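Local atomic coordinates of inosine-uridine nucleoside N-ribohydrolase (Xanthomonas oryzae pv. oryzae, PDB entry 4KL0), a protein that probably hydrolyses N-glycosyl bonds such as those of nucleosides, binds calcium and is a bacterial effector protein. Residues A[179-184]-A[345-350]; A[191-196]-A[202-207]. All coordinates share one frame; numbering follows the deposited sequence.

How the contacts relate
Both contacts involve the long loop that follows strand 172-178, and together they illustrate how one loop can be tied to two different elements. In contact 1 its start reaches strand 347-350 of the sheet; in contact 2 its later part, 191-196, rests on the first turn of helix 204-216. Both are apolar across the interface and only partly buried. Contact 1 depends on a single isoleucine methyl, whereas contact 2 buries more surface and has an Asx turn, a salt bridge and a helix cap beside it. Residues 179-184 and 191-196 also meet directly: Ile181 packs on Val191, and the backbones of Asp182 and Gln192 are hydrogen-bonded.

Contact 1 of 2, residues A[179-184]-A[345-350]; sequences GGIDPA and SPVEHV
Ile181 and His349 are the closest backbone neighbours of this contact, yet their CA atoms stand 8.2 Å apart and no hydrogen bond joins the two segments, so side chains alone make the connection. The setting is the Rossmann-like alpha/beta sheet of the nucleoside hydrolase family. Residues 179-184 lie in the loop that follows strand 172-178, and in the sheet strand 221-224 lies between that strand and strand 347-350. The contact therefore links a loop to the next strand but one, an example of a residue reaching over the side chains of the intervening strand to the next.

Both touches start from the CD1 methyl of Ile181. The CB of this residue points toward strand 347-350, and CD1 stands anti to CA (chi2 177°), which extends the CG1 branch and sends its terminal methyl to strand 347-350. There CD1 lies 4.3 Å from CG1 of Val347, a loose apolar touch. That valine branch is itself anti to the backbone N (chi1 178°) and comes from a buried residue whose CB is directed at the loop. Glu348, between the two touching strand residues, turns its CB away, in keeping with strand alternation, and its carboxylate forms a salt bridge with Arg222.

The middle strand contributes to the apolar surroundings: Ile181 also touches Ile223, and Val347 touches Leu221. Backbone hydrogen bonds of Gly179 with Leu224 and of Pro346 with Leu221 attach both segments to that same strand. The contact lies away from the calcium site and joins the start of the loop to strand 347-350 by side chains. On the His349 side it is the aliphatic root of the side chain that takes part: CD1 of Ile181 approaches CB of His349 at 4.2 Å.

Contact 2 of 2, residues A[191-196]-A[202-207]; sequences VQPDTR and TDIHAA
The N-terminal turn of helix 204-216 receives the loop here, with Pro193 and Thr195 lying against Ile204 and Ala207, two residues about one turn apart on the same helix face. Pro193 brings the outer edge of its ring: CG lies 3.8 Å from CB of Ala207 and 4.1 Å from CD1 of Ile204, so one ring carbon touches both helix residues. With chi1 at -168° the CG1 branch of Ile204 is trans to the backbone N and leads toward the loop, and its CD1 lies 4.0 Å from CA of Thr195. The methyl CG2 of Thr195 crosses the same branch at a slant, 4.2 Å from CG1 of Ile204.

Each segment shapes itself by polar bonds. Asp203 is the N-cap, its OD1 accepting from Ala206 N at 3.1 Å, well above the carboxylate plane. In the loop, Asp194 OD1 accepts from Arg196 N at 2.8 Å, an Asx turn, and its syn lone pair takes a nearly straight bond (175°) from Arg196 NE. Arg196 NH2 adds a bond to OD2, making a side-on, two-nitrogen salt bridge. His205, a ligand of a second calcium that is not bound here, directs its CB away from the loop.

Pro193 additionally touches Tyr211 farther along helix 204-216 and Asn200 of helix 198-202, while the backbones of Asp194 and Gly180, the latter in the loop after strand 172-178, are hydrogen-bonded.

Contact 1 of 2, residues A[179-184]-A[345-350]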
loop_
_atom_site.group_PDB
_atom_site.type_symbol
_atom_site.label_atom_id
_atom_site.label_comp_id
_atom_site.label_asym_id
_atom_site.label_seq_id
_atom_site.Cartn_x
_atom_site.Cartn_y
_atom_site.Cartn_z
ATOM N N GLY A 179 9.239 0.217 -0.448
ATOM C CA GLY A 179 10.379 0.169 0.455
ATOM C C GLY A 179 11.550 0.907 -0.171
ATOM O O GLY A 179 11.353 1.903 -0.825
ATOM N N GLY A 180 12.750 0.392 0.071
ATOM C CA GLY A 180 13.899 1.010 -0.579
ATOM C C GLY A 180 15.111 0.154 -0.271
ATOM O O GLY A 180 15.181 -0.546 0.743
ATOM N N ILE A 181 16.065 0.204 -1.200
ATOM C CA ILE A 181 17.224 -0.639 -1.211
ATOM C C ILE A 181 18.391 0.217 -0.713
ATOM O O ILE A 181 18.605 1.321 -1.246
ATOM C CB ILE A 181 17.455 -1.109 -2.685
ATOM C CG1 ILE A 181 16.318 -2.090 -3.123
ATOM C CG2 ILE A 181 18.819 -1.776 -2.859
ATOM C CD1 ILE A 181 16.443 -2.528 -4.586
ATOM N N ASP A 182 19.103 -0.291 0.284
ATOM C CA ASP A 182 20.308 0.400 0.774
ATOM C C ASP A 182 21.360 0.337 -0.342
ATOM O O ASP A 182 21.470 -0.689 -1.026
ATOM C CB ASP A 182 20.862 -0.312 1.962
ATOM C CG ASP A 182 21.839 0.558 2.758
ATOM O OD1 ASP A 182 22.395 1.533 2.198
ATOM O OD2 ASP A 182 22.033 0.263 3.942
ATOM N N PRO A 183 22.119 1.431 -0.517
ATOM C CA PRO A 183 23.395 1.467 -1.259
ATOM C C PRO A 183 24.250 0.198 -1.204
ATOM O O PRO A 183 24.528 -0.392 -2.276
ATOM C CB PRO A 183 24.121 2.630 -0.570
ATOM C CG PRO A 183 22.951 3.546 -0.010
ATOM C CD PRO A 183 21.656 2.801 -0.229
ATOM N N ALA A 184 24.672 -0.225 -0.003
ATOM C CA ALA A 184 25.491 -1.426 0.199
ATOM C C ALA A 184 24.756 -2.719 0.294
ATOM O O ALA A 184 23.780 -2.833 1.037
ATOM C CB ALA A 184 26.317 -1.273 1.470
ATOM N N SER A 345 19.309 -14.965 -6.285
ATOM C CA SER A 345 17.873 -14.728 -6.090
ATOM C C SER A 345 17.446 -13.353 -6.591
ATOM O O SER A 345 18.081 -12.336 -6.301
ATOM C CB SER A 345 17.465 -14.932 -4.640
ATOM O OG SER A 345 16.056 -15.092 -4.557
ATOM N N PRO A 346 16.362 -13.313 -7.388
ATOM C CA PRO A 346 16.048 -12.071 -8.080
ATOM C C PRO A 346 15.575 -10.971 -7.157
ATOM O O PRO A 346 14.768 -11.219 -6.271
ATOM C CB PRO A 346 14.888 -12.434 -9.032
ATOM C CG PRO A 346 14.871 -13.874 -9.102
ATOM C CD PRO A 346 15.599 -14.471 -7.907
ATOM N N VAL A 347 16.075 -9.777 -7.424
ATOM C CA VAL A 347 15.647 -8.566 -6.739
ATOM C C VAL A 347 15.439 -7.443 -7.748
ATOM O O VAL A 347 16.365 -6.985 -8.378
ATOM C CB VAL A 347 16.662 -8.150 -5.641
ATOM C CG1 VAL A 347 16.179 -6.811 -4.985
ATOM C CG2 VAL A 347 16.851 -9.245 -4.601
ATOM N N GLU A 348 14.209 -6.980 -7.943
ATOM C CA GLU A 348 13.969 -5.965 -8.930
ATOM C C GLU A 348 13.643 -4.623 -8.327
ATOM O O GLU A 348 12.997 -4.553 -7.262
ATOM C CB GLU A 348 12.795 -6.385 -9.826
ATOM C CG GLU A 348 13.086 -7.608 -10.657
ATOM C CD GLU A 348 11.851 -7.992 -11.410
ATOM O OE1 GLU A 348 10.809 -8.177 -10.745
ATOM O OE2 GLU A 348 11.907 -8.082 -12.650
ATOM N N HIS A 349 14.039 -3.555 -9.022
ATOM C CA HIS A 349 13.811 -2.219 -8.535
ATOM C C HIS A 349 12.817 -1.483 -9.402
ATOM O O HIS A 349 12.910 -1.487 -10.658
ATOM C CB HIS A 349 15.154 -1.454 -8.462
ATOM C CG HIS A 349 14.993 0.018 -8.228
ATOM N ND1 HIS A 349 15.380 0.968 -9.150
ATOM C CD2 HIS A 349 14.453 0.702 -7.194
ATOM C CE1 HIS A 349 15.084 2.177 -8.694
ATOM N NE2 HIS A 349 14.544 2.045 -7.497
ATOM N N VAL A 350 11.820 -0.857 -8.772
ATOM C CA VAL A 350 10.951 0.057 -9.513
ATOM C C VAL A 350 11.020 1.486 -8.958
ATOM O O VAL A 350 10.392 1.789 -7.920
ATOM C CB VAL A 350 9.449 -0.395 -9.533
ATOM C CG1 VAL A 350 8.574 0.560 -10.396
ATOM C CG2 VAL A 350 9.326 -1.856 -10.028
#

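Contact 2 of 2, residues A[191-196]-A[202-207]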
loop_
_atom_site.group_PDB
_atom_site.type_symbol
_atom_site.label_atom_id
_atom_site.label_comp_id
_atom_site.label_asym_id
_atom_site.label_seq_id
_atom_site.Cartn_x
_atom_site.Cartn_y
_atom_site.Cartn_z
ATOM N N VAL A 191 20.908 -7.906 -1.200
ATOM C CA VAL A 191 20.262 -6.606 -1.103
ATOM C C VAL A 191 19.739 -6.461 0.322
ATOM O O VAL A 191 19.305 -7.442 0.931
ATOM C CB VAL A 191 19.097 -6.561 -2.114
ATOM C CG1 VAL A 191 18.268 -5.283 -1.957
ATOM C CG2 VAL A 191 19.669 -6.650 -3.497
ATOM N N GLN A 192 19.839 -5.241 0.859
ATOM C CA GLN A 192 19.339 -4.982 2.208
ATOM C C GLN A 192 18.499 -3.709 2.216
ATOM O O GLN A 192 18.532 -2.872 1.306
ATOM C CB GLN A 192 20.503 -4.934 3.223
ATOM C CG GLN A 192 21.448 -3.846 3.017
ATOM C CD GLN A 192 22.664 -3.980 3.954
ATOM O OE1 GLN A 192 22.654 -4.737 4.920
ATOM N NE2 GLN A 192 23.689 -3.234 3.651
ATOM N N PRO A 193 17.688 -3.533 3.273
ATOM C CA PRO A 193 16.842 -2.340 3.235
ATOM C C PRO A 193 17.499 -1.017 3.609
ATOM O O PRO A 193 18.342 -0.991 4.535
ATOM C CB PRO A 193 15.791 -2.654 4.315
ATOM C CG PRO A 193 16.534 -3.496 5.301
ATOM C CD PRO A 193 17.394 -4.421 4.404
ATOM N N ASP A 194 17.098 0.053 2.933
ATOM C CA ASP A 194 17.478 1.450 3.254
ATOM C C ASP A 194 16.833 1.828 4.584
ATOM O O ASP A 194 15.587 1.847 4.707
ATOM C CB ASP A 194 16.989 2.387 2.146
ATOM C CG ASP A 194 17.593 3.814 2.214
ATOM O OD1 ASP A 194 17.850 4.381 3.316
ATOM O OD2 ASP A 194 17.802 4.399 1.115
ATOM N N THR A 195 17.671 2.227 5.549
ATOM C CA THR A 195 17.119 2.655 6.843
ATOM C C THR A 195 16.263 3.895 6.795
ATOM O O THR A 195 15.554 4.168 7.784
ATOM C CB THR A 195 18.240 2.921 7.871
ATOM O OG1 THR A 195 19.041 4.016 7.390
ATOM C CG2 THR A 195 19.079 1.679 7.981
ATOM N N ARG A 196 16.334 4.664 5.711
ATOM C CA ARG A 196 15.602 5.921 5.570
ATOM C C ARG A 196 14.197 5.738 5.036
ATOM O O ARG A 196 13.382 6.638 5.126
ATOM C CB ARG A 196 16.379 6.924 4.681
ATOM C CG ARG A 196 17.750 7.230 5.279
ATOM C CD ARG A 196 18.641 7.914 4.215
ATOM N NE ARG A 196 18.943 6.971 3.140
ATOM C CZ ARG A 196 19.649 7.308 2.045
ATOM N NH1 ARG A 196 20.136 8.552 1.891
ATOM N NH2 ARG A 196 19.834 6.408 1.090
ATOM N N THR A 202 10.017 1.458 10.096
ATOM C CA THR A 202 9.015 1.074 11.105
ATOM C C THR A 202 9.573 0.007 12.045
ATOM O O THR A 202 9.404 0.108 13.274
ATOM C CB THR A 202 7.703 0.583 10.456
ATOM O OG1 THR A 202 7.078 1.673 9.749
ATOM C CG2 THR A 202 6.740 0.067 11.546
ATOM N N ASP A 203 10.244 -1.008 11.474
ATOM C CA ASP A 203 10.916 -2.048 12.280
ATOM C C ASP A 203 12.094 -2.486 11.400
ATOM O O ASP A 203 11.966 -3.385 10.543
ATOM C CB ASP A 203 9.947 -3.193 12.587
ATOM C CG ASP A 203 10.582 -4.350 13.355
ATOM O OD1 ASP A 203 11.844 -4.363 13.538
ATOM O OD2 ASP A 203 9.806 -5.268 13.734
ATOM N N ILE A 204 13.232 -1.847 11.627
ATOM C CA ILE A 204 14.350 -2.043 10.684
ATOM C C ILE A 204 14.944 -3.459 10.769
ATOM O O ILE A 204 15.410 -3.965 9.739
ATOM C CB ILE A 204 15.408 -0.957 10.829
ATOM C CG1 ILE A 204 16.393 -1.042 9.643
ATOM C CG2 ILE A 204 16.133 -1.149 12.157
ATOM C CD1 ILE A 204 15.758 -0.863 8.282
ATOM N N HIS A 205 14.919 -4.083 11.955
ATOM C CA HIS A 205 15.451 -5.450 12.114
ATOM C C HIS A 205 14.585 -6.432 11.401
ATOM O O HIS A 205 15.100 -7.322 10.726
ATOM C CB HIS A 205 15.577 -5.833 13.592
ATOM C CG HIS A 205 16.346 -4.809 14.361
ATOM N ND1 HIS A 205 17.633 -4.453 14.009
ATOM C CD2 HIS A 205 15.974 -3.965 15.351
ATOM C CE1 HIS A 205 18.043 -3.465 14.786
ATOM N NE2 HIS A 205 17.060 -3.160 15.619
ATOM N N ALA A 206 13.265 -6.286 11.530
ATOM C CA ALA A 206 12.366 -7.115 10.708
ATOM C C ALA A 206 12.547 -6.887 9.200
ATOM O O ALA A 206 12.468 -7.849 8.437
ATOM C CB ALA A 206 10.908 -6.853 11.073
ATOM N N ALA A 207 12.756 -5.627 8.756
ATOM C CA ALA A 207 13.012 -5.372 7.334
ATOM C C ALA A 207 14.312 -6.064 6.893
ATOM O O ALA A 207 14.341 -6.671 5.830
ATOM C CB ALA A 207 13.126 -3.912 7.016
#